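Local coordinates for GDNF family receptor alpha-3 (PDB 2GH0), which binds artemin, a growth factor that supports sensory and sympathetic peripheral neurons, and thereby leads to autophosphorylation and activation of the RET receptor, at residues D26-A31 against L50-E55; H44-Q49 against P87-P92; L104-P109 against S113-F118. One frame throughout, in Å; residues are numbered along the deposited sequence.

In the fold
The chain carries two helical, disulfide-rich GDNF/GAS1 domains of the receptor. Contacts 1 and 2 lie in the first and contact 3 in the second. Contacts 1 and 2 share helix 43-56, and their centres are about 12 Å apart. Their segments come in the order 26-31, 44-49, 50-55, 87-92. The first half of helix 43-56 meets helix 87-90, and the second half meets helix 23-35. Contact 3 follows later and joins helices 98-106 and 109-121. Its centre is about 20 Å from that of contact 1 and about 17 Å from that of contact 2. Leu51 packs on Arg114, so the two domains touch here. Contact 1 also borders another protein chain of the assembly.

Contact 1 (D26-A31 against L50-E55); sequences DRLRKA and LLTFFE
Phe53 packs against the backbone and CB of Leu28 and against the start of Arg29. This is the tight part of the contact. Phe53 CD1 lies 3.5 Å from Leu28 CB and 3.6 Å from Leu28 C. The same Phe53 CD1 is 3.7 Å from Arg29 N. The next ring atom, Phe53 CE1, is 4.0 Å from Arg29 CB. CG of Phe53 stands anti to the backbone N (chi1 175°), which carries the ring across to the other helix. The contact is van der Waals packing of a ring and methyl groups on side chain and backbone. The two segments, 26-31 and 50-55, are nearly antiparallel. Their axes approach to 9.0 Å, with 162° between their directions. The closest CA pair is Leu28 and Phe53.

The other side is looser. Leu28 CD2 meets Thr52 CG2 at 4.0 Å, and the two side chains cross at about a right angle. Both residues are partly exposed. Thr52 turns its methyl to the leucine, while its OG1 is hydrogen-bonded to the backbone O of Arg48, one turn back in the same helix.

Arg29 gives only its root to Phe53. Its extended chain runs away from helix 43-56. Beyond the two segments, its NH2 pairs in a salt bridge with an acidic side chain on the chain of another protein, probably the ligand artemin. Arg29 thus links this packing to the surface that meets the other protein chain.

Within the first GDNF/GAS1 domain, helix 11-20 packs on Arg29 through Ala16, Cys19 and Thr20, helix 59-66 covers Phe53 through Ala62 and Leu65, and Tyr32 of helix 23-35 meets the Phe53 ring edge-to-face.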
loop_
_atom_site.group_PDB
_atom_site.type_symbol
_atom_site.label_atom_id
_atom_site.label_comp_id
_atom_site.label_asym_id
_atom_site.label_seq_id
_atom_site.Cartn_x
_atom_site.Cartn_y
_atom_site.Cartn_z
ATOM N N ASP C 26 7.729 -1.110 30.558
ATOM C CA ASP C 26 8.135 -0.364 29.373
ATOM C C ASP C 26 7.031 0.613 28.946
ATOM O O ASP C 26 7.292 1.785 28.639
ATOM C CB ASP C 26 8.418 -1.351 28.212
ATOM C CG ASP C 26 8.854 -0.634 26.918
ATOM O OD1 ASP C 26 9.743 0.236 27.011
ATOM O OD2 ASP C 26 8.263 -0.894 25.866
ATOM N N ARG C 27 5.787 0.142 28.896
ATOM C CA ARG C 27 4.718 0.998 28.347
ATOM C C ARG C 27 4.506 2.192 29.289
ATOM O O ARG C 27 4.277 3.316 28.825
ATOM C CB ARG C 27 3.434 0.234 28.117
ATOM C CG ARG C 27 3.526 -0.714 26.859
ATOM C CD ARG C 27 2.389 -0.578 25.900
ATOM N NE ARG C 27 2.380 -1.721 24.975
ATOM C CZ ARG C 27 1.505 -1.889 24.001
ATOM N NH1 ARG C 27 0.544 -0.990 23.805
ATOM N NH2 ARG C 27 1.591 -2.959 23.220
ATOM N N LEU C 28 4.564 1.924 30.597
ATOM C CA LEU C 28 4.309 2.992 31.621
ATOM C C LEU C 28 5.451 4.022 31.664
ATOM O O LEU C 28 5.222 5.225 31.901
ATOM C CB LEU C 28 4.104 2.372 33.002
ATOM C CG LEU C 28 2.838 1.501 33.075
ATOM C CD1 LEU C 28 2.998 0.698 34.372
ATOM C CD2 LEU C 28 1.600 2.340 33.180
ATOM N N ARG C 29 6.676 3.541 31.500
ATOM C CA ARG C 29 7.865 4.434 31.495
ATOM C C ARG C 29 7.827 5.269 30.224
ATOM O O ARG C 29 8.066 6.470 30.263
ATOM C CB ARG C 29 9.164 3.607 31.520
ATOM C CG ARG C 29 10.424 4.492 31.468
ATOM C CD ARG C 29 11.708 3.638 31.748
ATOM N NE ARG C 29 12.924 4.394 31.435
ATOM C CZ ARG C 29 13.514 4.432 30.240
ATOM N NH1 ARG C 29 13.050 3.742 29.206
ATOM N NH2 ARG C 29 14.616 5.145 30.089
ATOM N N LYS C 30 7.511 4.636 29.096
ATOM C CA LYS C 30 7.406 5.348 27.820
ATOM C C LYS C 30 6.333 6.447 27.897
ATOM O O LYS C 30 6.493 7.525 27.304
ATOM C CB LYS C 30 7.074 4.376 26.661
ATOM C CG LYS C 30 8.359 3.789 25.999
ATOM C CD LYS C 30 8.148 3.449 24.497
ATOM C CE LYS C 30 9.455 3.414 23.645
ATOM N NZ LYS C 30 9.259 2.258 22.435
ATOM N N ALA C 31 5.212 6.121 28.541
ATOM C CA ALA C 31 4.117 7.055 28.721
ATOM C C ALA C 31 4.523 8.332 29.476
ATOM O O ALA C 31 4.205 9.430 29.018
ATOM C CB ALA C 31 2.938 6.373 29.433
ATOM N N LEU C 50 3.438 10.240 35.740
ATOM C CA LEU C 50 4.293 9.794 36.869
ATOM C C LEU C 50 3.488 9.043 37.939
ATOM O O LEU C 50 3.905 7.955 38.414
ATOM C CB LEU C 50 5.092 10.986 37.482
ATOM C CG LEU C 50 6.274 11.472 36.618
ATOM C CD1 LEU C 50 6.731 12.781 37.166
ATOM C CD2 LEU C 50 7.465 10.478 36.644
ATOM N N LEU C 51 2.346 9.597 38.315
ATOM C CA LEU C 51 1.504 8.971 39.324
ATOM C C LEU C 51 1.068 7.589 38.868
ATOM O O LEU C 51 1.123 6.614 39.645
ATOM C CB LEU C 51 0.279 9.834 39.614
ATOM C CG LEU C 51 0.535 11.042 40.553
ATOM C CD1 LEU C 51 -0.670 11.940 40.452
ATOM C CD2 LEU C 51 0.771 10.617 41.990
ATOM N N THR C 52 0.659 7.498 37.619
ATOM C CA THR C 52 0.232 6.193 37.039
ATOM C C THR C 52 1.380 5.222 37.029
ATOM O O THR C 52 1.199 4.033 37.340
ATOM C CB THR C 52 -0.247 6.396 35.630
ATOM O OG1 THR C 52 -1.386 7.264 35.706
ATOM C CG2 THR C 52 -0.642 5.081 34.980
ATOM N N PHE C 53 2.570 5.713 36.695
ATOM C CA PHE C 53 3.717 4.808 36.598
ATOM C C PHE C 53 3.953 4.126 37.944
ATOM O O PHE C 53 4.135 2.943 37.996
ATOM C CB PHE C 53 5.034 5.539 36.178
ATOM C CG PHE C 53 6.238 4.614 36.201
ATOM C CD1 PHE C 53 6.463 3.765 35.137
ATOM C CD2 PHE C 53 7.087 4.556 37.326
ATOM C CE1 PHE C 53 7.538 2.864 35.122
ATOM C CE2 PHE C 53 8.178 3.662 37.370
ATOM C CZ PHE C 53 8.390 2.796 36.244
ATOM N N PHE C 54 4.039 4.880 39.042
ATOM C CA PHE C 54 4.325 4.248 40.322
ATOM C C PHE C 54 3.115 3.442 40.848
ATOM O O PHE C 54 3.270 2.499 41.620
ATOM C CB PHE C 54 4.833 5.311 41.333
ATOM C CG PHE C 54 6.159 5.808 40.973
ATOM C CD1 PHE C 54 6.323 7.004 40.296
ATOM C CD2 PHE C 54 7.260 4.984 41.207
ATOM C CE1 PHE C 54 7.597 7.404 39.901
ATOM C CE2 PHE C 54 8.527 5.354 40.825
ATOM C CZ PHE C 54 8.715 6.538 40.147
ATOM N N GLU C 55 1.930 3.848 40.465
ATOM C CA GLU C 55 0.758 3.107 40.794
ATOM C C GLU C 55 0.669 1.715 40.123
ATOM O O GLU C 55 0.228 0.743 40.768
ATOM C CB GLU C 55 -0.449 3.925 40.401
ATOM C CG GLU C 55 -1.677 3.310 40.756
ATOM C CD GLU C 55 -2.831 4.282 40.609
ATOM O OE1 GLU C 55 -2.617 5.427 40.085
ATOM O OE2 GLU C 55 -3.955 3.891 41.034
#

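Contact 2 (H44-Q49 against P87-P92); sequences HVCLRQ and PNCALP
Cys46 and Cys89 bring two disulfides side by side in the disulfide-rich helical fold of the first GDNF/GAS1 domain. They are not bonded to each other. Cys46 is linked to Cys36, just past helix 23-35. Cys89 is linked to Cys41, just before helix 43-56. Helix 43-56 and the short helix 87-90 meet where these two bridges pack on each other.

The sulfur contacts come first. Cys89 SG lies 3.4 Å from Cys46 CB and 3.5 Å from Cys46 SG. In both cysteines SG is anti to the backbone N (chi1 169° for Cys46, 177° for Cys89), and each sulfur is carried toward the other segment. Cys46 SG is also 4.2 Å from Ala90 CB. Both cysteines are buried.

The apolar contacts follow. Leu47 comes in beside the cysteines and places its CD1 3.8 Å from Ala90 CB. Ala90 CB also touches Leu50, three residues on from Leu47 along the same long helix.

The polar part belongs to the backbone at the end of helix 87-90. Leu91 N still bonds to Pro87 O, but Leu91 itself has left helical angles. Ala90 O accepts a hydrogen bond from Arg43 NE. The same Ala90 O has the methyl carbon Leu47 CD1 against it, at 3.3 Å.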
loop_
_atom_site.group_PDB
_atom_site.type_symbol
_atom_site.label_atom_id
_atom_site.label_comp_id
_atom_site.label_asym_id
_atom_site.label_seq_id
_atom_site.Cartn_x
_atom_site.Cartn_y
_atom_site.Cartn_z
ATOM N N HIS C 44 1.036 19.219 34.160
ATOM C CA HIS C 44 -0.013 18.397 34.777
ATOM C C HIS C 44 -0.177 17.007 34.123
ATOM O O HIS C 44 -0.555 16.032 34.791
ATOM C CB HIS C 44 -1.342 19.144 34.806
ATOM C CG HIS C 44 -1.895 19.459 33.455
ATOM N ND1 HIS C 44 -1.511 20.568 32.724
ATOM C CD2 HIS C 44 -2.840 18.828 32.713
ATOM C CE1 HIS C 44 -2.189 20.596 31.588
ATOM N NE2 HIS C 44 -3.005 19.555 31.557
ATOM N N VAL C 45 0.116 16.923 32.834
ATOM C CA VAL C 45 0.032 15.642 32.149
ATOM C C VAL C 45 1.242 14.819 32.572
ATOM O O VAL C 45 1.121 13.661 32.862
ATOM C CB VAL C 45 0.002 15.795 30.629
ATOM C CG1 VAL C 45 -0.119 14.417 29.953
ATOM C CG2 VAL C 45 -1.164 16.655 30.240
ATOM N N CYS C 46 2.408 15.444 32.632
ATOM C CA CYS C 46 3.625 14.722 33.121
ATOM C C CYS C 46 3.410 14.176 34.523
ATOM O O CYS C 46 3.693 13.010 34.832
ATOM C CB CYS C 46 4.816 15.675 33.043
ATOM S SG CYS C 46 6.318 15.103 33.888
ATOM N N LEU C 47 2.853 15.013 35.395
ATOM C CA LEU C 47 2.645 14.616 36.794
ATOM C C LEU C 47 1.677 13.418 36.837
ATOM O O LEU C 47 1.886 12.482 37.577
ATOM C CB LEU C 47 2.039 15.829 37.552
ATOM C CG LEU C 47 2.839 16.688 38.496
ATOM C CD1 LEU C 47 4.389 16.521 38.499
ATOM C CD2 LEU C 47 2.241 18.170 38.554
ATOM N N ARG C 48 0.621 13.459 36.052
ATOM C CA ARG C 48 -0.388 12.406 36.029
ATOM C C ARG C 48 0.222 11.078 35.501
ATOM O O ARG C 48 -0.065 9.997 36.024
ATOM C CB ARG C 48 -1.546 12.817 35.103
ATOM C CG ARG C 48 -2.644 11.771 34.966
ATOM C CD ARG C 48 -3.273 11.485 36.351
ATOM N NE ARG C 48 -2.767 10.211 36.900
ATOM C CZ ARG C 48 -3.156 9.669 38.054
ATOM N NH1 ARG C 48 -4.063 10.272 38.832
ATOM N NH2 ARG C 48 -2.672 8.499 38.409
ATOM N N GLN C 49 1.086 11.176 34.504
ATOM C CA GLN C 49 1.772 9.939 33.977
ATOM C C GLN C 49 2.781 9.374 34.973
ATOM O O GLN C 49 2.995 8.146 35.037
ATOM C CB GLN C 49 2.411 10.212 32.603
ATOM C CG GLN C 49 1.365 10.518 31.507
ATOM C CD GLN C 49 0.369 9.350 31.402
ATOM O OE1 GLN C 49 0.758 8.212 31.170
ATOM N NE2 GLN C 49 -0.888 9.621 31.661
ATOM N N PRO C 87 12.588 16.064 36.351
ATOM C CA PRO C 87 12.261 17.162 37.317
ATOM C C PRO C 87 12.115 18.553 36.630
ATOM O O PRO C 87 11.314 19.437 37.076
ATOM C CB PRO C 87 13.445 17.122 38.334
ATOM C CG PRO C 87 14.620 16.462 37.544
ATOM C CD PRO C 87 13.924 15.473 36.595
ATOM N N ASN C 88 12.846 18.753 35.529
ATOM C CA ASN C 88 12.728 20.024 34.765
ATOM C C ASN C 88 11.327 20.218 34.201
ATOM O O ASN C 88 10.943 21.319 33.867
ATOM C CB ASN C 88 13.776 20.082 33.649
ATOM C CG ASN C 88 15.203 20.235 34.207
ATOM O OD1 ASN C 88 15.409 20.911 35.213
ATOM N ND2 ASN C 88 16.177 19.617 33.553
ATOM N N CYS C 89 10.579 19.123 34.075
ATOM C CA CYS C 89 9.195 19.215 33.726
ATOM C C CYS C 89 8.267 19.125 34.920
ATOM O O CYS C 89 7.297 19.889 34.981
ATOM C CB CYS C 89 8.781 18.130 32.729
ATOM S SG CYS C 89 6.989 18.244 32.409
ATOM N N ALA C 90 8.513 18.153 35.802
ATOM C CA ALA C 90 7.599 17.787 36.889
ATOM C C ALA C 90 7.556 18.863 37.981
ATOM O O ALA C 90 6.551 19.018 38.650
ATOM C CB ALA C 90 8.024 16.462 37.518
ATOM N N LEU C 91 8.656 19.570 38.163
ATOM C CA LEU C 91 8.761 20.539 39.286
ATOM C C LEU C 91 8.655 21.973 38.795
ATOM O O LEU C 91 9.219 22.299 37.753
ATOM C CB LEU C 91 10.072 20.303 40.029
ATOM C CG LEU C 91 10.374 18.861 40.479
ATOM C CD1 LEU C 91 11.766 18.789 41.143
ATOM C CD2 LEU C 91 9.336 18.454 41.442
ATOM N N PRO C 92 7.939 22.848 39.562
ATOM C CA PRO C 92 7.878 24.282 39.292
ATOM C C PRO C 92 9.274 24.848 39.147
ATOM O O PRO C 92 10.165 24.398 39.815
ATOM C CB PRO C 92 7.198 24.842 40.545
ATOM C CG PRO C 92 6.294 23.735 40.990
ATOM C CD PRO C 92 7.131 22.477 40.742
#

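Contact 3 (L104-P109 against S113-F118); sequences LCFSDP and SRLVDF
Leu115 packs against Cys105 and Phe106 with two different parts of its side chain. It starts with CB, which lies 4.3 Å from Cys105 SG. CG is anti to the backbone N (chi1 -173°) and is the branch point that sends CD2 on toward the aromatic ring. The tip of Leu115, CD2, then sits 4.0 Å from Phe106 CE2. The two side chains cross obliquely. Met150, from a loop, also touches both Leu115 and Cys105. Leu115 and Cys105 are buried, while Phe106 is partly exposed.

The contact spans the short connection from helix 98-106 to helix 109-121 in the second GDNF/GAS1 domain. A disulfide from Cys105 to Cys111 ties the two helices across this connection. Asp108 is the N-cap of the second helix, and its OD2 accepts from Cys111 N. Pro109 opens that helix.

The first helical turn contributes a hydrogen bond between the two segments. Ser113 N donates to Pro109 O at 3.1 Å, with an N-H...O angle of 166°. Ser113 CB comes to 3.5 Å from the same Pro109 O. On the earlier side of the connection, Leu104 O takes two donors. Ser107 OG bonds to Leu104 O at 2.6 Å, and Ser107 N bonds to Leu104 O at 3.2 Å.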
loop_
_atom_site.group_PDB
_atom_site.type_symbol
_atom_site.label_atom_id
_atom_site.label_comp_id
_atom_site.label_asym_id
_atom_site.label_seq_id
_atom_site.Cartn_x
_atom_site.Cartn_y
_atom_site.Cartn_z
ATOM N N LEU C 104 -0.733 23.475 49.287
ATOM C CA LEU C 104 -1.229 23.212 47.925
ATOM C C LEU C 104 -1.519 21.723 47.900
ATOM O O LEU C 104 -2.557 21.306 47.382
ATOM C CB LEU C 104 -0.220 23.625 46.834
ATOM C CG LEU C 104 -0.528 23.221 45.355
ATOM C CD1 LEU C 104 -1.825 23.836 44.807
ATOM C CD2 LEU C 104 0.648 23.510 44.414
ATOM N N CYS C 105 -0.592 20.911 48.425
ATOM C CA CYS C 105 -0.899 19.520 48.685
ATOM C C CYS C 105 -2.252 19.280 49.425
ATOM O O CYS C 105 -3.099 18.487 48.969
ATOM C CB CYS C 105 0.284 18.838 49.409
ATOM S SG CYS C 105 -0.019 17.125 49.648
ATOM N N PHE C 106 -2.477 19.966 50.541
ATOM C CA PHE C 106 -3.648 19.710 51.347
ATOM C C PHE C 106 -4.936 19.959 50.573
ATOM O O PHE C 106 -5.992 19.408 50.917
ATOM C CB PHE C 106 -3.622 20.554 52.631
ATOM C CG PHE C 106 -2.652 20.066 53.685
ATOM C CD1 PHE C 106 -2.186 20.946 54.657
ATOM C CD2 PHE C 106 -2.227 18.744 53.721
ATOM C CE1 PHE C 106 -1.304 20.528 55.691
ATOM C CE2 PHE C 106 -1.330 18.301 54.721
ATOM C CZ PHE C 106 -0.888 19.213 55.721
ATOM N N SER C 107 -4.881 20.832 49.557
ATOM C CA SER C 107 -6.096 21.247 48.796
ATOM C C SER C 107 -6.675 20.144 47.880
ATOM O O SER C 107 -7.858 20.216 47.440
ATOM C CB SER C 107 -5.791 22.485 47.939
ATOM O OG SER C 107 -4.976 22.137 46.820
ATOM N N ASP C 108 -5.846 19.139 47.591
ATOM C CA ASP C 108 -6.210 17.989 46.718
ATOM C C ASP C 108 -6.275 16.719 47.550
ATOM O O ASP C 108 -5.243 16.324 48.116
ATOM C CB ASP C 108 -5.126 17.748 45.642
ATOM C CG ASP C 108 -5.349 16.431 44.860
ATOM O OD1 ASP C 108 -6.428 16.224 44.278
ATOM O OD2 ASP C 108 -4.430 15.592 44.834
ATOM N N PRO C 109 -7.456 16.076 47.611
ATOM C CA PRO C 109 -7.558 14.841 48.398
ATOM C C PRO C 109 -6.496 13.734 48.155
ATOM O O PRO C 109 -6.038 13.119 49.140
ATOM C CB PRO C 109 -8.944 14.325 48.031
ATOM C CG PRO C 109 -9.754 15.627 47.754
ATOM C CD PRO C 109 -8.757 16.457 47.007
ATOM N N SER C 113 -3.677 12.396 51.069
ATOM C CA SER C 113 -3.591 10.965 51.371
ATOM C C SER C 113 -2.177 10.354 51.169
ATOM O O SER C 113 -1.717 9.539 51.984
ATOM C CB SER C 113 -4.659 10.246 50.530
ATOM O OG SER C 113 -4.598 8.832 50.634
ATOM N N ARG C 114 -1.485 10.737 50.091
ATOM C CA ARG C 114 -0.103 10.255 49.847
ATOM C C ARG C 114 0.835 10.771 50.892
ATOM O O ARG C 114 1.770 10.046 51.323
ATOM C CB ARG C 114 0.365 10.630 48.461
ATOM C CG ARG C 114 -0.627 10.023 47.366
ATOM C CD ARG C 114 -0.381 8.464 47.324
ATOM N NE ARG C 114 -1.317 7.795 46.404
ATOM C CZ ARG C 114 -1.052 7.601 45.113
ATOM N NH1 ARG C 114 0.096 8.025 44.644
ATOM N NH2 ARG C 114 -1.899 6.959 44.286
ATOM N N LEU C 115 0.599 12.026 51.300
ATOM C CA LEU C 115 1.475 12.647 52.351
ATOM C C LEU C 115 1.201 12.000 53.703
ATOM O O LEU C 115 2.130 11.707 54.437
ATOM C CB LEU C 115 1.330 14.169 52.439
ATOM C CG LEU C 115 2.335 14.870 53.382
ATOM C CD1 LEU C 115 3.818 14.708 52.970
ATOM C CD2 LEU C 115 2.002 16.342 53.541
ATOM N N VAL C 116 -0.061 11.739 54.007
ATOM C CA VAL C 116 -0.362 10.946 55.198
ATOM C C VAL C 116 0.354 9.573 55.205
ATOM O O VAL C 116 0.937 9.185 56.222
ATOM C CB VAL C 116 -1.826 10.762 55.390
ATOM C CG1 VAL C 116 -2.084 9.676 56.400
ATOM C CG2 VAL C 116 -2.445 12.080 55.822
ATOM N N ASP C 117 0.329 8.835 54.098
ATOM C CA ASP C 117 0.973 7.540 54.209
ATOM C C ASP C 117 2.482 7.644 54.336
ATOM O O ASP C 117 3.080 6.793 54.987
ATOM C CB ASP C 117 0.507 6.474 53.207
ATOM C CG ASP C 117 0.342 6.974 51.824
ATOM O OD1 ASP C 117 1.391 7.347 51.243
ATOM O OD2 ASP C 117 -0.818 6.833 51.253
ATOM N N PHE C 118 3.103 8.659 53.746
ATOM C CA PHE C 118 4.562 8.824 53.874
ATOM C C PHE C 118 4.923 9.126 55.359
ATOM O O PHE C 118 5.899 8.594 55.951
ATOM C CB PHE C 118 5.009 9.947 52.916
ATOM C CG PHE C 118 6.455 10.366 53.101
ATOM C CD1 PHE C 118 7.488 9.474 52.815
ATOM C CD2 PHE C 118 6.765 11.590 53.557
ATOM C CE1 PHE C 118 8.791 9.828 52.989
ATOM C CE2 PHE C 118 8.112 11.955 53.766
ATOM C CZ PHE C 118 9.104 11.074 53.481
#